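Long-range contact in protein, related to general stress protein 26(GS26) of B.subtilis (PDB 2HQ7), which is related to a bacterial general stress protein and, as a member of the pyridoxamine 5'-phosphate oxidase family, probably binds a flavin as an oxidoreductase: residues L45-T54 with P115-A124. Sequence-based numbering, arbitrary orientation.
Sequences LKKFWLSTNT and PDYTALCFTA
Thr54 OG1 is approached from two directions: it donates to Pro115 O at 2.7 Å, in the carbonyl plane on a lone pair, and lies 2.9 Å from Thr118 OG1, probably in a second hydrogen bond. Thr54 N also bonds to Asp116 O, so the backbone ladder carries on past Thr52-Thr118. From here 47-53 and 117-124 run antiparallel, their axes at 154°, with paired backbone bonds at Thr52-Thr118, Leu50-Leu120 and Phe48-Phe122; Phe122 N to Phe48 O, at 2.7 Å, is the shortest of these. At the far end Ala124 N reaches Lys46 O from above the carbonyl plane, and a water bridges that same oxygen to Ala124 O. On the face carrying Trp49, Cys121 SG stands anti to its own backbone N (chi1 -178°) and is thereby set over the indole, 3.9 Å from the centroid of the five-membered ring, a sulfur-aromatic contact. Further along, Ser51 OG meets the edge of the Tyr117 ring, 3.6 Å from CD1, while its hydrogen bond goes to Tyr108. On the opposite face, largely apolar from Phe48 to Leu120, Phe48 and Phe122 lie side by side, Phe48 CD1 approaching the Phe122 ring edge 3.9 Å from CD2, and Leu120 CD1 packs on Thr52 CG2. The two strands are neighbouring staves of a closed antiparallel barrel, consistent with the family's FMN-binding split barrel, with strand 32-43 flanking 47-53 and strand 79-90 flanking 117-124. Phe48, Leu50 and Phe122 pack against Leu70 of strand 67-74, and Phe48 also touches Val15 of helix 5-16.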
loop_
_atom_site.group_PDB
_atom_site.type_symbol
_atom_site.label_atom_id
_atom_site.label_comp_id
_atom_site.label_asym_id
_atom_site.label_seq_id
_atom_site.Cartn_x
_atom_site.Cartn_y
_atom_site.Cartn_z
ATOM N N LEU B 45 -4.089 -2.091 -17.914
ATOM C CA LEU B 45 -3.454 -2.657 -16.703
ATOM C C LEU B 45 -2.073 -3.219 -16.978
ATOM O O LEU B 45 -1.448 -3.830 -16.105
ATOM C CB LEU B 45 -4.292 -3.781 -16.119
ATOM C CG LEU B 45 -5.756 -3.511 -15.827
ATOM C CD1 LEU B 45 -6.360 -4.726 -15.160
ATOM C CD2 LEU B 45 -5.863 -2.298 -14.963
ATOM N N LYS B 46 -1.575 -2.983 -18.175
ATOM C CA LYS B 46 -0.297 -3.555 -18.601
ATOM C C LYS B 46 0.908 -2.762 -18.152
ATOM O O LYS B 46 1.976 -3.326 -17.878
ATOM C CB LYS B 46 -0.258 -3.591 -20.145
ATOM C CG LYS B 46 -1.426 -4.307 -20.794
ATOM C CD LYS B 46 -1.212 -4.547 -22.294
ATOM C CE LYS B 46 -1.962 -3.544 -23.175
ATOM N NZ LYS B 46 -1.486 -3.578 -24.625
ATOM N N LYS B 47 0.786 -1.441 -18.175
ATOM C CA LYS B 47 1.964 -0.583 -18.036
ATOM C C LYS B 47 1.592 0.737 -17.380
ATOM O O LYS B 47 0.593 1.369 -17.725
ATOM C CB LYS B 47 2.665 -0.336 -19.400
ATOM C CG LYS B 47 4.059 -0.952 -19.527
ATOM C CD LYS B 47 4.806 -0.522 -20.806
ATOM C CE LYS B 47 6.146 -1.261 -21.018
ATOM N NZ LYS B 47 7.069 -0.597 -22.035
ATOM N N PHE B 48 2.409 1.134 -16.411
ATOM C CA PHE B 48 2.219 2.391 -15.695
ATOM C C PHE B 48 3.511 3.184 -15.708
ATOM O O PHE B 48 4.588 2.650 -15.464
ATOM C CB PHE B 48 1.811 2.110 -14.268
ATOM C CG PHE B 48 0.434 1.584 -14.153
ATOM C CD1 PHE B 48 0.153 0.271 -14.531
ATOM C CD2 PHE B 48 -0.592 2.397 -13.751
ATOM C CE1 PHE B 48 -1.109 -0.228 -14.468
ATOM C CE2 PHE B 48 -1.876 1.888 -13.671
ATOM C CZ PHE B 48 -2.127 0.582 -14.045
ATOM N N TRP B 49 3.404 4.472 -15.916
ATOM C CA TRP B 49 4.560 5.353 -15.821
ATOM C C TRP B 49 4.271 6.243 -14.636
ATOM O O TRP B 49 3.196 6.840 -14.552
ATOM C CB TRP B 49 4.699 6.184 -17.104
ATOM C CG TRP B 49 5.176 5.394 -18.276
ATOM C CD1 TRP B 49 6.456 5.244 -18.681
ATOM C CD2 TRP B 49 4.374 4.641 -19.193
ATOM N NE1 TRP B 49 6.509 4.425 -19.774
ATOM C CE2 TRP B 49 5.232 4.097 -20.140
ATOM C CE3 TRP B 49 3.005 4.440 -19.339
ATOM C CZ2 TRP B 49 4.777 3.283 -21.175
ATOM C CZ3 TRP B 49 2.550 3.655 -20.356
ATOM C CH2 TRP B 49 3.438 3.091 -21.284
ATOM N N LEU B 50 5.211 6.291 -13.707
ATOM C CA LEU B 50 4.957 6.943 -12.434
ATOM C C LEU B 50 6.026 7.944 -12.137
ATOM O O LEU B 50 7.163 7.821 -12.622
ATOM C CB LEU B 50 4.938 5.908 -11.313
ATOM C CG LEU B 50 4.019 4.703 -11.414
ATOM C CD1 LEU B 50 4.424 3.696 -10.380
ATOM C CD2 LEU B 50 2.506 5.135 -11.245
ATOM N N SER B 51 5.663 8.924 -11.329
ATOM C CA SER B 51 6.596 9.920 -10.826
ATOM C C SER B 51 6.781 9.861 -9.319
ATOM O O SER B 51 5.840 9.663 -8.592
ATOM C CB SER B 51 6.102 11.324 -11.139
ATOM O OG SER B 51 7.148 12.234 -10.933
ATOM N N THR B 52 8.015 10.072 -8.885
ATOM C CA THR B 52 8.322 10.244 -7.481
ATOM C C THR B 52 9.560 11.116 -7.337
ATOM O O THR B 52 10.280 11.395 -8.320
ATOM C CB THR B 52 8.498 8.881 -6.776
ATOM O OG1 THR B 52 8.367 9.044 -5.355
ATOM C CG2 THR B 52 9.848 8.220 -7.144
ATOM N N ASN B 53 9.797 11.563 -6.110
ATOM C CA ASN B 53 10.980 12.359 -5.810
ATOM C C ASN B 53 12.252 11.510 -5.808
ATOM O O ASN B 53 12.281 10.412 -5.253
ATOM C CB ASN B 53 10.810 13.091 -4.483
ATOM C CG ASN B 53 10.516 12.136 -3.325
ATOM O OD1 ASN B 53 9.343 11.854 -3.000
ATOM N ND2 ASN B 53 11.579 11.601 -2.727
ATOM N N THR B 54 13.298 12.021 -6.457
ATOM C CA THR B 54 14.610 11.391 -6.405
ATOM C C THR B 54 15.020 11.287 -4.948
ATOM O O THR B 54 15.123 12.294 -4.259
ATOM C CB THR B 54 15.665 12.204 -7.135
ATOM O OG1 THR B 54 15.136 12.644 -8.388
ATOM C CG2 THR B 54 16.941 11.369 -7.356
ATOM N N PRO B 115 16.033 18.231 -10.486
ATOM C CA PRO B 115 16.750 17.048 -10.052
ATOM C C PRO B 115 15.904 16.091 -9.212
ATOM O O PRO B 115 16.294 14.958 -9.061
ATOM C CB PRO B 115 17.907 17.616 -9.225
ATOM C CG PRO B 115 17.461 18.949 -8.808
ATOM C CD PRO B 115 16.580 19.462 -9.877
ATOM N N ASP B 116 14.754 16.531 -8.681
ATOM C CA ASP B 116 13.897 15.662 -7.927
ATOM C C ASP B 116 12.821 14.924 -8.735
ATOM O O ASP B 116 12.018 14.201 -8.146
ATOM C CB ASP B 116 13.202 16.461 -6.824
ATOM C CG ASP B 116 14.190 17.145 -5.903
ATOM O OD1 ASP B 116 15.127 16.470 -5.422
ATOM O OD2 ASP B 116 14.038 18.366 -5.686
ATOM N N TYR B 117 12.771 15.137 -10.045
ATOM C CA TYR B 117 11.806 14.464 -10.896
ATOM C C TYR B 117 12.431 13.153 -11.339
ATOM O O TYR B 117 13.377 13.144 -12.106
ATOM C CB TYR B 117 11.457 15.362 -12.077
ATOM C CG TYR B 117 10.628 14.751 -13.212
ATOM C CD1 TYR B 117 9.572 13.912 -12.958
ATOM C CD2 TYR B 117 10.901 15.062 -14.537
ATOM C CE1 TYR B 117 8.814 13.364 -14.002
ATOM C CE2 TYR B 117 10.145 14.512 -15.605
ATOM C CZ TYR B 117 9.116 13.659 -15.321
ATOM O OH TYR B 117 8.358 13.125 -16.346
ATOM N N THR B 118 11.916 12.048 -10.821
ATOM C CA THR B 118 12.281 10.705 -11.286
ATOM C C THR B 118 11.068 10.081 -11.972
ATOM O O THR B 118 9.952 10.201 -11.492
ATOM C CB THR B 118 12.754 9.824 -10.114
ATOM O OG1 THR B 118 14.057 10.252 -9.710
ATOM C CG2 THR B 118 12.818 8.308 -10.480
ATOM N N ALA B 119 11.280 9.461 -13.129
ATOM C CA ALA B 119 10.205 8.788 -13.823
ATOM C C ALA B 119 10.490 7.304 -13.827
ATOM O O ALA B 119 11.636 6.878 -14.041
ATOM C CB ALA B 119 10.072 9.298 -15.222
ATOM N N LEU B 120 9.450 6.522 -13.603
ATOM C CA LEU B 120 9.568 5.051 -13.555
ATOM C C LEU B 120 8.588 4.396 -14.502
ATOM O O LEU B 120 7.539 4.937 -14.794
ATOM C CB LEU B 120 9.312 4.542 -12.130
ATOM C CG LEU B 120 10.266 5.202 -11.150
ATOM C CD1 LEU B 120 9.550 6.412 -10.579
ATOM C CD2 LEU B 120 10.690 4.305 -10.055
ATOM N N CYS B 121 8.946 3.234 -15.017
ATOM C CA CYS B 121 7.992 2.463 -15.821
ATOM C C CYS B 121 7.742 1.104 -15.146
ATOM O O CYS B 121 8.673 0.318 -14.964
ATOM C CB CYS B 121 8.538 2.306 -17.224
ATOM S SG CYS B 121 7.427 1.434 -18.282
ATOM N N PHE B 122 6.498 0.885 -14.705
ATOM C CA PHE B 122 6.057 -0.393 -14.144
ATOM C C PHE B 122 5.371 -1.254 -15.194
ATOM O O PHE B 122 4.491 -0.782 -15.882
ATOM C CB PHE B 122 5.053 -0.149 -13.026
ATOM C CG PHE B 122 4.363 -1.414 -12.518
ATOM C CD1 PHE B 122 5.010 -2.283 -11.642
ATOM C CD2 PHE B 122 3.032 -1.668 -12.835
ATOM C CE1 PHE B 122 4.356 -3.425 -11.138
ATOM C CE2 PHE B 122 2.359 -2.773 -12.313
ATOM C CZ PHE B 122 3.007 -3.659 -11.467
ATOM N N THR B 123 5.742 -2.527 -15.259
ATOM C CA THR B 123 5.138 -3.506 -16.175
ATOM C C THR B 123 4.509 -4.591 -15.333
ATOM O O THR B 123 5.225 -5.248 -14.593
ATOM C CB THR B 123 6.235 -4.139 -17.085
ATOM O OG1 THR B 123 6.835 -3.103 -17.862
ATOM C CG2 THR B 123 5.675 -5.237 -18.013
ATOM N N ALA B 124 3.169 -4.729 -15.396
ATOM C CA ALA B 124 2.414 -5.690 -14.582
ATOM C C ALA B 124 2.466 -7.108 -15.128
ATOM O O ALA B 124 2.311 -7.318 -16.317
ATOM C CB ALA B 124 0.913 -5.233 -14.432
HETATM O O HOH W 1 1.958 -5.778 -18.729
HETATM O O HOH W 2 13.928 14.723 -3.943
#